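Local coordinates for protein short-chain type dehydrogenase/reductase (Mycobacterium ulcerans, PDB 3SVT) that probably catalyses NAD(P)-dependent oxidation or reduction of a substrate not yet identified, as other short-chain dehydrogenases/reductases do, through a Rossmann-type fold, at residues V139-S145 / L182-R188; V171-M175 / V189-R193; D214-P220 / Q256-P262; L48-V52 / I65-P69; G144-G148 / A234-L238. All coordinates share one frame; numbering follows the deposited sequence.

Interaction 1 (V139-S145 / L182-R188); sequences VRGGGGS and LGASWVR
Val139 lays its two methyls over Ser185 and Val187 where helix 113-140 runs out beside the end of helix 163-182. CG1, anti to the backbone N (chi1 171°), meets Ser185 OG at 3.5 Å, while CG2 crosses CG2 of Val187 at about a right angle, 3.8 Å away. A beta-branched residue suits the spot because its two arms serve two neighbours at once. The OG of Ser185 has its polar partner elsewhere, the carbonyl of Arg278 of the second subunit. A water donates to Val139 O and to Ser185 O, stitching the two helix ends together.

Both helices close with a Schellman motif, Gly142 and Trp186 supplying the positive phi. Gly142 and Gly143 adopt backbone angles that leave no room for a side chain beside the preceding carbonyl, and Gly143 CA lies 3.3 Å from Trp186 O, which accounts for glycine at these two positions. The chains then pair as parallel strands: Gly144 N donates to Trp186 O at 3.1 Å, and Arg188 N donates to Gly144 O at 3.0 Å, the straighter of the two (163°). One residue on, Ser145 CB lies over a face of the Arg188 guanidinium, toward its rim, with NH2 at 3.6 Å. The bend at chi3 of Arg188 folds the group back over the serine, and its NH1 and NH2 go to the carbonyls of Val245 and Leu237. Two helices ending together and feeding adjacent parallel strands is the layout of a Rossmann-type alpha/beta fold.

Interaction 2 (V171-M175 / V189-R193); sequences VDHLM and VNSIR
With CG anti to its carbonyl carbon (chi1 -65°), Asp172 extends its carboxylate from helix 171-175 toward strand 189-193, where Ser191 turns OG anti to its own backbone N to meet it. Helix and strand run nearly antiparallel, at 153° with their axes 7.7 Å apart, as expected where a helix packs on the parallel sheet of a Rossmann-type fold and leads into a strand of that sheet. Ser191 OG donates to Asp172 OD1 at 2.4 Å, a distance so short that its exact value is doubtful. A small hydroxyl fits here, since it can reach the acid without holding the helix off the sheet.

The other carboxylate oxygen takes a salt bridge. Arg193 NE donates to Asp172 OD2 at 3.2 Å, from above the carboxylate plane, with the two flat groups turned 80° apart, a grip by one nitrogen rather than a paired end-on one. OD2 also accepts from Ser150 OG, and these donors together would probably favour a negatively charged Asp172.

A turn along the helix the contact becomes apolar. Met175 passes CG beside Ser191 CB and brings its flexible thioether to Val189, crossing it at about a right angle. Met175 SD packs 3.6 Å from Val189 CG1. The same methyl also touches the helix backbone, with Val189 CG1 lying 3.4 Å from Met175 O.

Interaction 3 (D214-P220 / Q256-P262); sequences DYAMCTP and QMLRRGP
Pro262 lies over one face of the Tyr215 ring, its CB 3.8 Å from the centroid in a CH-pi contact, while Gln256 OE1 stands at the ring edge, 3.5 Å from CD1. The amide plane is turned 88° from the ring, and Gln256 NE2 is fixed by a nearly straight bond (170°) to Arg260 O, lying in that carbonyl's plane. Proline suits the place because its rigid ring presents CB and CG to the aromatic face with little freedom to lose.

The guanidinium of Arg260 has Cys218 SG over one face, 3.4 Å from NH1, and the carboxylate of Asp214 at its edge. The grip is end-on: NH2 donates to OD1 at 2.8 Å and NH1 to OD2 at 3.1 Å, both on the syn sides, with the planes only 24° apart. OD2 also accepts from Asp263 N. Pro220 covers one face of the Arg259 guanidinium, whose NH1 donates at the edge to Met217 O at 2.9 Å and to a water. Cys218 O, buried with no polar partner in the model, rests 3.4 Å from Gln256 CA and against the aliphatic part of Arg259.

Arg259 NE continues to Asp180 of the third subunit. In this family the helices after strand 187-198 commonly border the substrate pocket. Helix 209-218 and its following loop are here fastened to the loop between strand 249-252 and helix 265-272, next to helix 152-155.

Interaction 4 (L48-V52 / I65-P69); sequences LAGAV and IRYEP
Tyr67 raises its ring from strand 65-69 against the sheet-facing side of helix 48-52, and the helix backbone at Leu48 and Ala49 lies across one ring face, with Ala49 N over the centre. With CG between the backbone N and the carbonyl carbon (chi1 80°), the ring lies across the helix, roughly perpendicular to its run, and turns a face to the backbone. Leu48 CB comes down on CD1 at 3.5 Å, meeting the ring obliquely, and the small methyl of Ala49 leaves room for the hydroxyl end, its CB 4.2 Å from OH.

Val52, a turn further on, is the next bump. Its CG2 fills the hollow between Tyr67 and Ile65, 3.7 Å from Tyr67 CB and 3.9 Å from Ile65 CG1. Ile65 CG2 settles against Val52 CG1 at 3.9 Å and against Val52 O at 3.6 Å; the branches of the two residues mesh. At the far end Leu48 CD1 reaches beyond the ring to the strand backbone, 3.7 Å from Pro69 CA.

The axes run antiparallel, at 178° and 8.3 Å apart, as they should within the beta-alpha-beta crossover of strand 37-42, helix 45-57 and strand 64-69. Ala51 and Val52 also touch Ile40 of the first strand. The contact is made almost entirely by carbon, without hydrogen bonds between the two segments, which implies that shape and the exclusion of water hold this surface-near helix on the sheet.

Interaction 5 (G144-G148 / A234-L238); sequences GSFVG and AMFLL
Ser145 makes the polar link: its OG donates to Leu237 O at 2.9 Å, near the C-terminal end of helix 227-238. The hydroxyl approaches from above the carbonyl plane, 44° out of it, and a second donor, Arg188, shares this oxygen. A serine is small enough to sit beneath the helix and still supply that proton.

Apolar packing does the rest. Val147, two residues along the strand and pointing to the same side, carries CG2 to 4.0 Å from Leu237 CB, crossing that side chain at about a right angle, and also to 4.0 Å from Leu238 CD2. Its other methyl, CG1, which stands anti to the backbone N (chi1 -179°), approaches Ala234 CB at 4.3 Å, where a short side chain lets the helix come near. Leu238 sends CD2 back to the strand, 3.3 Å from Ser145 O.

Strand and helix run at 153°, axes 8.4 Å apart, as for a helix laid on a parallel Rossmann-type sheet. Chemically, a carbonyl at the last turn, where the helix offers few amide partners, is satisfied by side chains from two adjacent strands, while hydrocarbon seals the buried remainder.

Four of the five contacts belong to one parallel sheet. Interactions 1, 2 and 5 cluster on neighbouring strands 144-149 and 187-198, with centres 11 to 16 Å apart; interactions 1 and 5 share Gly144 and Ser145. Helices 163-182 and 227-238 pack on opposite faces of this sheet. Interaction 4, earliest in the chain, secures another part of it, 21 Å from interaction 5 between centres. Interactions 1 and 2 cross along the chain, and interaction 2 falls between the segments of interaction 5. Interaction 3 follows both in series but alternates with interaction 5; it lies beyond these strands' ends, nearest atoms about 6 Å from interaction 2. Interactions 1 and 3, with centres 36 Å apart, both touch the third subunit of the tetramer.

Interaction 1 (V139-S145 / L182-R188)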
# COMPACT_ATOMS: atom_id res chain seq x y z
N VAL B 139 -3.09 13.90 25.53
CA VAL B 139 -3.81 15.08 25.05
C VAL B 139 -3.87 16.16 26.14
O VAL B 139 -3.52 17.32 25.90
CB VAL B 139 -5.25 14.72 24.57
CG1 VAL B 139 -6.05 15.99 24.28
CG2 VAL B 139 -5.20 13.83 23.30
N ARG B 140 -4.30 15.79 27.34
CA ARG B 140 -4.31 16.75 28.47
C ARG B 140 -2.93 17.35 28.76
O ARG B 140 -2.82 18.51 29.17
CB ARG B 140 -4.83 16.09 29.75
CG ARG B 140 -6.19 15.45 29.62
CD ARG B 140 -7.07 15.66 30.84
NE ARG B 140 -8.07 14.60 30.92
CZ ARG B 140 -8.00 13.53 31.72
NH1 ARG B 140 -8.97 12.62 31.69
NH2 ARG B 140 -6.98 13.35 32.56
N GLY B 141 -1.87 16.57 28.58
CA GLY B 141 -0.51 17.04 28.81
C GLY B 141 0.06 17.95 27.74
O GLY B 141 1.17 18.46 27.91
N GLY B 142 -0.65 18.16 26.64
CA GLY B 142 -0.19 19.05 25.59
C GLY B 142 0.56 18.37 24.45
O GLY B 142 1.16 19.03 23.61
N GLY B 143 0.52 17.03 24.42
CA GLY B 143 1.15 16.28 23.36
C GLY B 143 1.95 15.10 23.86
O GLY B 143 2.18 14.93 25.06
N GLY B 144 2.37 14.26 22.92
CA GLY B 144 3.22 13.12 23.23
C GLY B 144 3.32 12.20 22.04
O GLY B 144 2.95 12.59 20.93
N SER B 145 3.80 10.98 22.26
CA SER B 145 4.12 10.06 21.15
C SER B 145 3.80 8.61 21.51
O SER B 145 4.34 8.09 22.48
CB SER B 145 5.62 10.19 20.77
OG SER B 145 5.96 9.23 19.76
N LEU B 182 -5.86 12.57 16.58
CA LEU B 182 -5.17 13.15 17.70
C LEU B 182 -4.08 14.10 17.28
O LEU B 182 -3.46 14.72 18.14
CB LEU B 182 -4.58 12.03 18.57
CG LEU B 182 -5.59 11.02 19.15
CD1 LEU B 182 -4.83 9.91 19.89
CD2 LEU B 182 -6.65 11.71 20.04
N GLY B 183 -3.81 14.22 15.97
CA GLY B 183 -2.80 15.17 15.51
C GLY B 183 -3.04 16.60 16.00
O GLY B 183 -2.09 17.33 16.33
N ALA B 184 -4.30 16.99 16.04
CA ALA B 184 -4.70 18.35 16.45
C ALA B 184 -4.32 18.64 17.90
O ALA B 184 -4.27 19.80 18.31
CB ALA B 184 -6.24 18.54 16.25
N SER B 185 -4.07 17.57 18.66
CA SER B 185 -3.66 17.67 20.05
C SER B 185 -2.16 17.42 20.24
O SER B 185 -1.69 17.34 21.36
CB SER B 185 -4.48 16.71 20.89
OG SER B 185 -5.84 17.15 20.96
N TRP B 186 -1.41 17.34 19.14
CA TRP B 186 0.04 17.11 19.16
C TRP B 186 0.40 15.74 19.70
O TRP B 186 1.50 15.56 20.19
CB TRP B 186 0.80 18.18 19.98
CG TRP B 186 0.63 19.61 19.53
CD1 TRP B 186 -0.13 20.56 20.13
CD2 TRP B 186 1.28 20.26 18.42
NE1 TRP B 186 -0.02 21.76 19.46
CE2 TRP B 186 0.84 21.61 18.41
CE3 TRP B 186 2.18 19.84 17.43
CZ2 TRP B 186 1.26 22.53 17.45
CZ3 TRP B 186 2.61 20.78 16.47
CH2 TRP B 186 2.14 22.10 16.49
N VAL B 187 -0.52 14.77 19.61
CA VAL B 187 -0.20 13.39 19.94
C VAL B 187 0.06 12.61 18.63
O VAL B 187 -0.84 12.43 17.80
CB VAL B 187 -1.35 12.70 20.72
CG1 VAL B 187 -1.03 11.20 20.98
CG2 VAL B 187 -1.63 13.45 22.06
N ARG B 188 1.31 12.19 18.46
CA ARG B 188 1.73 11.43 17.29
C ARG B 188 1.52 9.94 17.56
O ARG B 188 1.72 9.47 18.68
CB ARG B 188 3.19 11.73 16.96
CG ARG B 188 3.45 13.25 16.91
CD ARG B 188 4.84 13.60 16.52
NE ARG B 188 5.84 13.37 17.57
CZ ARG B 188 6.67 12.33 17.63
NH1 ARG B 188 6.61 11.33 16.73
NH2 ARG B 188 7.58 12.29 18.62
O HOH W 1 -2.64 18.60 23.47

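Interaction 2 (V171-M175 / V189-R193)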
# COMPACT_ATOMS: atom_id res chain seq x y z
N VAL B 171 -4.29 -3.45 14.21
CA VAL B 171 -3.54 -2.56 15.08
C VAL B 171 -2.85 -1.47 14.29
O VAL B 171 -2.83 -0.32 14.72
CB VAL B 171 -2.52 -3.34 15.90
CG1 VAL B 171 -1.48 -2.43 16.50
CG2 VAL B 171 -3.25 -4.14 16.97
N ASP B 172 -2.32 -1.83 13.13
CA ASP B 172 -1.70 -0.80 12.28
C ASP B 172 -2.73 0.22 11.84
O ASP B 172 -2.48 1.43 11.90
CB ASP B 172 -0.92 -1.43 11.12
CG ASP B 172 0.27 -2.25 11.62
OD1 ASP B 172 0.88 -1.82 12.60
OD2 ASP B 172 0.54 -3.34 11.12
N HIS B 173 -3.92 -0.25 11.47
CA HIS B 173 -4.95 0.67 11.09
C HIS B 173 -5.35 1.58 12.27
O HIS B 173 -5.57 2.78 12.08
CB HIS B 173 -6.19 -0.03 10.52
CG HIS B 173 -7.20 0.92 9.97
ND1 HIS B 173 -7.21 1.30 8.65
CD2 HIS B 173 -8.20 1.60 10.57
CE1 HIS B 173 -8.17 2.18 8.46
NE2 HIS B 173 -8.78 2.39 9.61
N LEU B 174 -5.43 0.99 13.47
CA LEU B 174 -5.83 1.77 14.65
C LEU B 174 -4.81 2.88 14.97
O LEU B 174 -5.20 3.98 15.37
CB LEU B 174 -6.02 0.85 15.87
CG LEU B 174 -6.32 1.49 17.23
CD1 LEU B 174 -7.56 2.34 17.20
CD2 LEU B 174 -6.47 0.37 18.24
N MET B 175 -3.52 2.60 14.76
CA MET B 175 -2.48 3.63 14.93
C MET B 175 -2.70 4.78 13.94
O MET B 175 -2.64 5.97 14.32
CB MET B 175 -1.08 3.05 14.71
CG MET B 175 -0.58 1.97 15.69
SD MET B 175 -0.61 2.36 17.44
CE MET B 175 -2.24 1.72 17.88
N VAL B 189 1.09 9.21 16.55
CA VAL B 189 0.87 7.78 16.70
C VAL B 189 1.46 7.08 15.48
O VAL B 189 1.15 7.44 14.34
CB VAL B 189 -0.64 7.41 16.85
CG1 VAL B 189 -0.80 5.90 17.20
CG2 VAL B 189 -1.33 8.30 17.88
N ASN B 190 2.32 6.09 15.73
CA ASN B 190 3.01 5.37 14.68
C ASN B 190 3.10 3.88 15.02
O ASN B 190 3.00 3.50 16.19
CB ASN B 190 4.44 5.93 14.47
CG ASN B 190 4.47 7.38 14.01
OD1 ASN B 190 4.18 7.67 12.86
ND2 ASN B 190 4.86 8.29 14.90
N SER B 191 3.30 3.06 13.99
CA SER B 191 3.51 1.61 14.17
C SER B 191 4.90 1.20 13.67
O SER B 191 5.38 1.69 12.65
CB SER B 191 2.44 0.81 13.44
OG SER B 191 2.77 -0.58 13.47
N ILE B 192 5.53 0.29 14.41
CA ILE B 192 6.70 -0.42 13.96
C ILE B 192 6.35 -1.90 13.68
O ILE B 192 5.79 -2.56 14.55
CB ILE B 192 7.83 -0.38 15.02
CG1 ILE B 192 8.20 1.08 15.36
CG2 ILE B 192 9.05 -1.14 14.53
CD1 ILE B 192 9.06 1.21 16.57
N ARG B 193 6.73 -2.41 12.51
CA ARG B 193 6.58 -3.84 12.18
C ARG B 193 7.95 -4.53 12.13
O ARG B 193 8.61 -4.47 11.09
CB ARG B 193 5.95 -4.00 10.80
CG ARG B 193 4.46 -3.60 10.69
CD ARG B 193 4.14 -3.61 9.20
NE ARG B 193 2.76 -3.45 8.83
CZ ARG B 193 2.35 -2.97 7.64
NH1 ARG B 193 3.21 -2.55 6.71
NH2 ARG B 193 1.08 -2.89 7.41

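Interaction 3 (D214-P220 / Q256-P262)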
# COMPACT_ATOMS: atom_id res chain seq x y z
N ASP B 214 15.02 -20.33 5.36
CA ASP B 214 13.93 -19.71 4.62
C ASP B 214 13.89 -18.20 4.92
O ASP B 214 13.82 -17.39 4.01
CB ASP B 214 12.57 -20.36 4.94
CG ASP B 214 11.47 -19.93 3.95
OD1 ASP B 214 11.53 -20.33 2.76
OD2 ASP B 214 10.55 -19.18 4.35
N TYR B 215 13.94 -17.82 6.19
CA TYR B 215 13.94 -16.39 6.54
C TYR B 215 15.12 -15.66 5.88
O TYR B 215 14.96 -14.55 5.40
CB TYR B 215 13.99 -16.18 8.05
CG TYR B 215 12.64 -16.11 8.75
CD1 TYR B 215 11.95 -14.90 8.87
CD2 TYR B 215 12.08 -17.24 9.36
CE1 TYR B 215 10.74 -14.83 9.53
CE2 TYR B 215 10.86 -17.16 10.02
CZ TYR B 215 10.20 -15.96 10.11
OH TYR B 215 9.00 -15.88 10.78
N ALA B 216 16.29 -16.30 5.86
CA ALA B 216 17.51 -15.68 5.33
C ALA B 216 17.36 -15.38 3.84
O ALA B 216 17.73 -14.31 3.40
CB ALA B 216 18.75 -16.55 5.61
N MET B 217 16.81 -16.35 3.09
CA MET B 217 16.53 -16.15 1.66
C MET B 217 15.48 -15.04 1.41
O MET B 217 15.46 -14.45 0.34
CB MET B 217 16.03 -17.45 1.02
CG MET B 217 17.05 -18.60 1.06
SD MET B 217 18.28 -18.45 -0.26
CE MET B 217 19.44 -19.75 0.18
N CYS B 218 14.61 -14.78 2.38
CA CYS B 218 13.60 -13.72 2.25
C CYS B 218 14.12 -12.35 2.66
O CYS B 218 13.41 -11.38 2.48
CB CYS B 218 12.35 -14.03 3.07
SG CYS B 218 11.51 -15.58 2.54
N THR B 219 15.34 -12.28 3.21
CA THR B 219 15.86 -11.08 3.89
C THR B 219 17.11 -10.52 3.20
O THR B 219 18.16 -11.15 3.17
CB THR B 219 16.17 -11.38 5.36
OG1 THR B 219 15.03 -12.00 5.97
CG2 THR B 219 16.47 -10.08 6.13
N PRO B 220 17.00 -9.32 2.61
CA PRO B 220 18.15 -8.80 1.86
C PRO B 220 19.40 -8.61 2.70
O PRO B 220 20.47 -9.03 2.29
CB PRO B 220 17.62 -7.47 1.30
CG PRO B 220 16.12 -7.71 1.15
CD PRO B 220 15.73 -8.69 2.22
N GLN B 256 12.95 -7.60 4.60
CA GLN B 256 12.17 -8.82 4.29
C GLN B 256 10.84 -8.50 3.58
O GLN B 256 10.42 -9.25 2.71
CB GLN B 256 11.91 -9.67 5.53
CG GLN B 256 11.09 -10.92 5.21
CD GLN B 256 10.99 -11.92 6.32
OE1 GLN B 256 11.55 -11.71 7.41
NE2 GLN B 256 10.29 -13.05 6.06
N MET B 257 10.23 -7.36 3.88
CA MET B 257 8.94 -7.02 3.28
C MET B 257 8.99 -6.89 1.77
O MET B 257 7.96 -6.89 1.12
CB MET B 257 8.33 -5.74 3.91
CG MET B 257 8.95 -4.46 3.44
SD MET B 257 8.18 -2.95 4.09
CE MET B 257 8.51 -1.85 2.72
N LEU B 258 10.18 -6.75 1.20
CA LEU B 258 10.37 -6.66 -0.23
C LEU B 258 10.28 -8.00 -0.92
O LEU B 258 10.13 -8.05 -2.16
CB LEU B 258 11.75 -6.06 -0.55
CG LEU B 258 11.96 -4.69 0.10
CD1 LEU B 258 13.41 -4.28 -0.06
CD2 LEU B 258 10.99 -3.73 -0.52
N ARG B 259 10.37 -9.07 -0.13
CA ARG B 259 10.28 -10.44 -0.66
C ARG B 259 8.96 -11.03 -0.14
O ARG B 259 7.91 -10.49 -0.43
CB ARG B 259 11.54 -11.22 -0.28
CG ARG B 259 12.81 -10.53 -0.78
CD ARG B 259 14.04 -11.41 -0.89
NE ARG B 259 15.20 -10.58 -1.30
CZ ARG B 259 16.49 -10.86 -1.08
NH1 ARG B 259 16.86 -11.98 -0.44
NH2 ARG B 259 17.43 -10.00 -1.49
N ARG B 260 8.99 -12.11 0.63
CA ARG B 260 7.73 -12.69 1.13
C ARG B 260 7.82 -13.03 2.61
O ARG B 260 8.89 -13.04 3.21
CB ARG B 260 7.37 -13.94 0.33
CG ARG B 260 8.43 -15.01 0.33
CD ARG B 260 7.88 -16.35 -0.10
NE ARG B 260 8.96 -17.31 -0.21
CZ ARG B 260 9.48 -17.98 0.82
NH1 ARG B 260 9.01 -17.82 2.06
NH2 ARG B 260 10.46 -18.83 0.61
N GLY B 261 6.67 -13.32 3.22
CA GLY B 261 6.67 -13.90 4.52
C GLY B 261 7.31 -15.29 4.46
O GLY B 261 7.46 -15.86 3.39
N PRO B 262 7.65 -15.85 5.63
CA PRO B 262 8.25 -17.17 5.71
C PRO B 262 7.28 -18.30 5.35
O PRO B 262 6.05 -18.18 5.48
CB PRO B 262 8.67 -17.27 7.17
CG PRO B 262 7.62 -16.50 7.88
CD PRO B 262 7.38 -15.30 6.97
O HOH W 2 18.89 -13.18 1.10

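Interaction 4 (L48-V52 / I65-P69)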
# COMPACT_ATOMS: atom_id res chain seq x y z
N LEU B 48 8.38 -8.95 35.78
CA LEU B 48 8.35 -7.51 35.89
C LEU B 48 9.31 -7.04 37.00
O LEU B 48 10.10 -6.13 36.77
CB LEU B 48 6.92 -7.00 36.14
CG LEU B 48 5.97 -7.08 34.92
CD1 LEU B 48 4.58 -6.63 35.34
CD2 LEU B 48 6.47 -6.27 33.71
N ALA B 49 9.24 -7.68 38.17
CA ALA B 49 10.11 -7.35 39.32
C ALA B 49 11.58 -7.58 38.98
O ALA B 49 12.44 -6.73 39.28
CB ALA B 49 9.72 -8.17 40.56
N GLY B 50 11.85 -8.74 38.38
CA GLY B 50 13.19 -9.07 37.90
C GLY B 50 13.74 -8.02 36.97
O GLY B 50 14.84 -7.49 37.21
N ALA B 51 12.98 -7.70 35.92
CA ALA B 51 13.37 -6.68 34.96
C ALA B 51 13.66 -5.34 35.64
O ALA B 51 14.53 -4.62 35.19
CB ALA B 51 12.29 -6.50 33.87
N VAL B 52 12.91 -4.99 36.68
CA VAL B 52 13.07 -3.70 37.36
C VAL B 52 14.40 -3.57 38.11
O VAL B 52 15.05 -2.54 38.05
CB VAL B 52 11.90 -3.41 38.33
CG1 VAL B 52 12.26 -2.36 39.37
CG2 VAL B 52 10.62 -3.01 37.53
N ILE B 65 12.71 3.53 37.21
CA ILE B 65 11.95 2.39 36.71
C ILE B 65 10.98 1.90 37.78
O ILE B 65 11.33 1.84 38.97
CB ILE B 65 12.89 1.25 36.27
CG1 ILE B 65 12.11 0.06 35.70
CG2 ILE B 65 13.74 0.75 37.45
CD1 ILE B 65 11.22 0.37 34.50
N ARG B 66 9.77 1.55 37.32
CA ARG B 66 8.66 1.05 38.13
C ARG B 66 7.94 -0.05 37.37
O ARG B 66 8.06 -0.13 36.15
CB ARG B 66 7.63 2.14 38.38
CG ARG B 66 8.05 3.24 39.27
CD ARG B 66 6.93 4.29 39.43
NE ARG B 66 5.70 3.75 40.01
CZ ARG B 66 4.70 4.48 40.50
NH1 ARG B 66 4.76 5.81 40.49
NH2 ARG B 66 3.63 3.88 41.01
N TYR B 67 7.15 -0.85 38.08
CA TYR B 67 6.27 -1.82 37.43
C TYR B 67 4.87 -1.87 38.06
O TYR B 67 4.69 -1.52 39.21
CB TYR B 67 6.90 -3.20 37.42
CG TYR B 67 6.78 -3.96 38.72
CD1 TYR B 67 5.86 -5.01 38.87
CD2 TYR B 67 7.59 -3.64 39.81
CE1 TYR B 67 5.77 -5.72 40.05
CE2 TYR B 67 7.49 -4.34 41.00
CZ TYR B 67 6.58 -5.37 41.11
OH TYR B 67 6.48 -6.06 42.29
N GLU B 68 3.89 -2.27 37.24
CA GLU B 68 2.54 -2.60 37.69
C GLU B 68 2.10 -3.85 36.91
O GLU B 68 2.02 -3.80 35.70
CB GLU B 68 1.55 -1.47 37.42
CG GLU B 68 1.82 -0.14 38.13
CD GLU B 68 1.55 -0.15 39.62
OE1 GLU B 68 1.39 -1.25 40.20
OE2 GLU B 68 1.52 0.96 40.22
N PRO B 69 1.83 -4.96 37.61
CA PRO B 69 1.23 -6.11 36.91
C PRO B 69 -0.13 -5.72 36.34
O PRO B 69 -0.92 -5.06 37.01
CB PRO B 69 1.06 -7.17 38.00
CG PRO B 69 1.77 -6.65 39.19
CD PRO B 69 1.94 -5.18 39.06

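Interaction 5 (G144-G148 / A234-L238)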
# COMPACT_ATOMS: atom_id res chain seq x y z
N GLY B 144 2.37 14.26 22.92
CA GLY B 144 3.22 13.12 23.23
C GLY B 144 3.32 12.20 22.04
O GLY B 144 2.95 12.59 20.93
N SER B 145 3.80 10.98 22.26
CA SER B 145 4.12 10.06 21.15
C SER B 145 3.80 8.61 21.51
O SER B 145 4.34 8.09 22.48
CB SER B 145 5.62 10.19 20.77
OG SER B 145 5.96 9.23 19.76
N PHE B 146 2.93 7.98 20.73
CA PHE B 146 2.51 6.61 20.98
C PHE B 146 3.14 5.73 19.88
O PHE B 146 2.98 6.02 18.71
CB PHE B 146 0.98 6.51 20.93
CG PHE B 146 0.45 5.17 21.36
CD1 PHE B 146 0.53 4.07 20.52
CD2 PHE B 146 -0.14 5.02 22.62
CE1 PHE B 146 0.04 2.83 20.93
CE2 PHE B 146 -0.63 3.79 23.03
CZ PHE B 146 -0.54 2.69 22.20
N VAL B 147 3.85 4.69 20.26
CA VAL B 147 4.43 3.77 19.31
C VAL B 147 3.87 2.36 19.54
O VAL B 147 4.07 1.73 20.60
CB VAL B 147 5.97 3.76 19.45
CG1 VAL B 147 6.62 2.77 18.41
CG2 VAL B 147 6.53 5.19 19.32
N GLY B 148 3.18 1.85 18.54
CA GLY B 148 2.67 0.50 18.56
C GLY B 148 3.61 -0.47 17.89
O GLY B 148 4.09 -0.22 16.77
N ALA B 234 11.97 2.85 18.06
CA ALA B 234 10.96 3.33 18.98
C ALA B 234 11.42 4.62 19.64
O ALA B 234 10.66 5.58 19.71
CB ALA B 234 10.61 2.27 20.03
N MET B 235 12.66 4.63 20.10
CA MET B 235 13.20 5.81 20.76
C MET B 235 13.26 7.00 19.81
O MET B 235 12.91 8.13 20.17
CB MET B 235 14.58 5.52 21.39
CG MET B 235 14.51 4.54 22.57
SD MET B 235 16.11 4.08 23.29
CE MET B 235 16.64 5.68 23.82
N PHE B 236 13.69 6.76 18.58
CA PHE B 236 13.64 7.82 17.58
C PHE B 236 12.23 8.35 17.41
O PHE B 236 12.01 9.56 17.44
CB PHE B 236 14.19 7.36 16.24
CG PHE B 236 14.00 8.37 15.13
CD1 PHE B 236 14.72 9.55 15.12
CD2 PHE B 236 13.07 8.17 14.13
CE1 PHE B 236 14.53 10.49 14.15
CE2 PHE B 236 12.89 9.12 13.14
CZ PHE B 236 13.63 10.28 13.17
N LEU B 237 11.25 7.46 17.25
CA LEU B 237 9.87 7.94 17.08
C LEU B 237 9.29 8.64 18.34
O LEU B 237 8.43 9.49 18.20
CB LEU B 237 8.95 6.83 16.66
CG LEU B 237 9.14 6.24 15.27
CD1 LEU B 237 8.28 5.00 15.16
CD2 LEU B 237 8.81 7.28 14.16
N LEU B 238 9.76 8.27 19.54
CA LEU B 238 9.34 8.98 20.77
C LEU B 238 9.95 10.37 20.87
O LEU B 238 9.40 11.22 21.55
CB LEU B 238 9.70 8.19 22.03
CG LEU B 238 8.97 6.88 22.29
CD1 LEU B 238 9.70 6.06 23.37
CD2 LEU B 238 7.50 7.14 22.63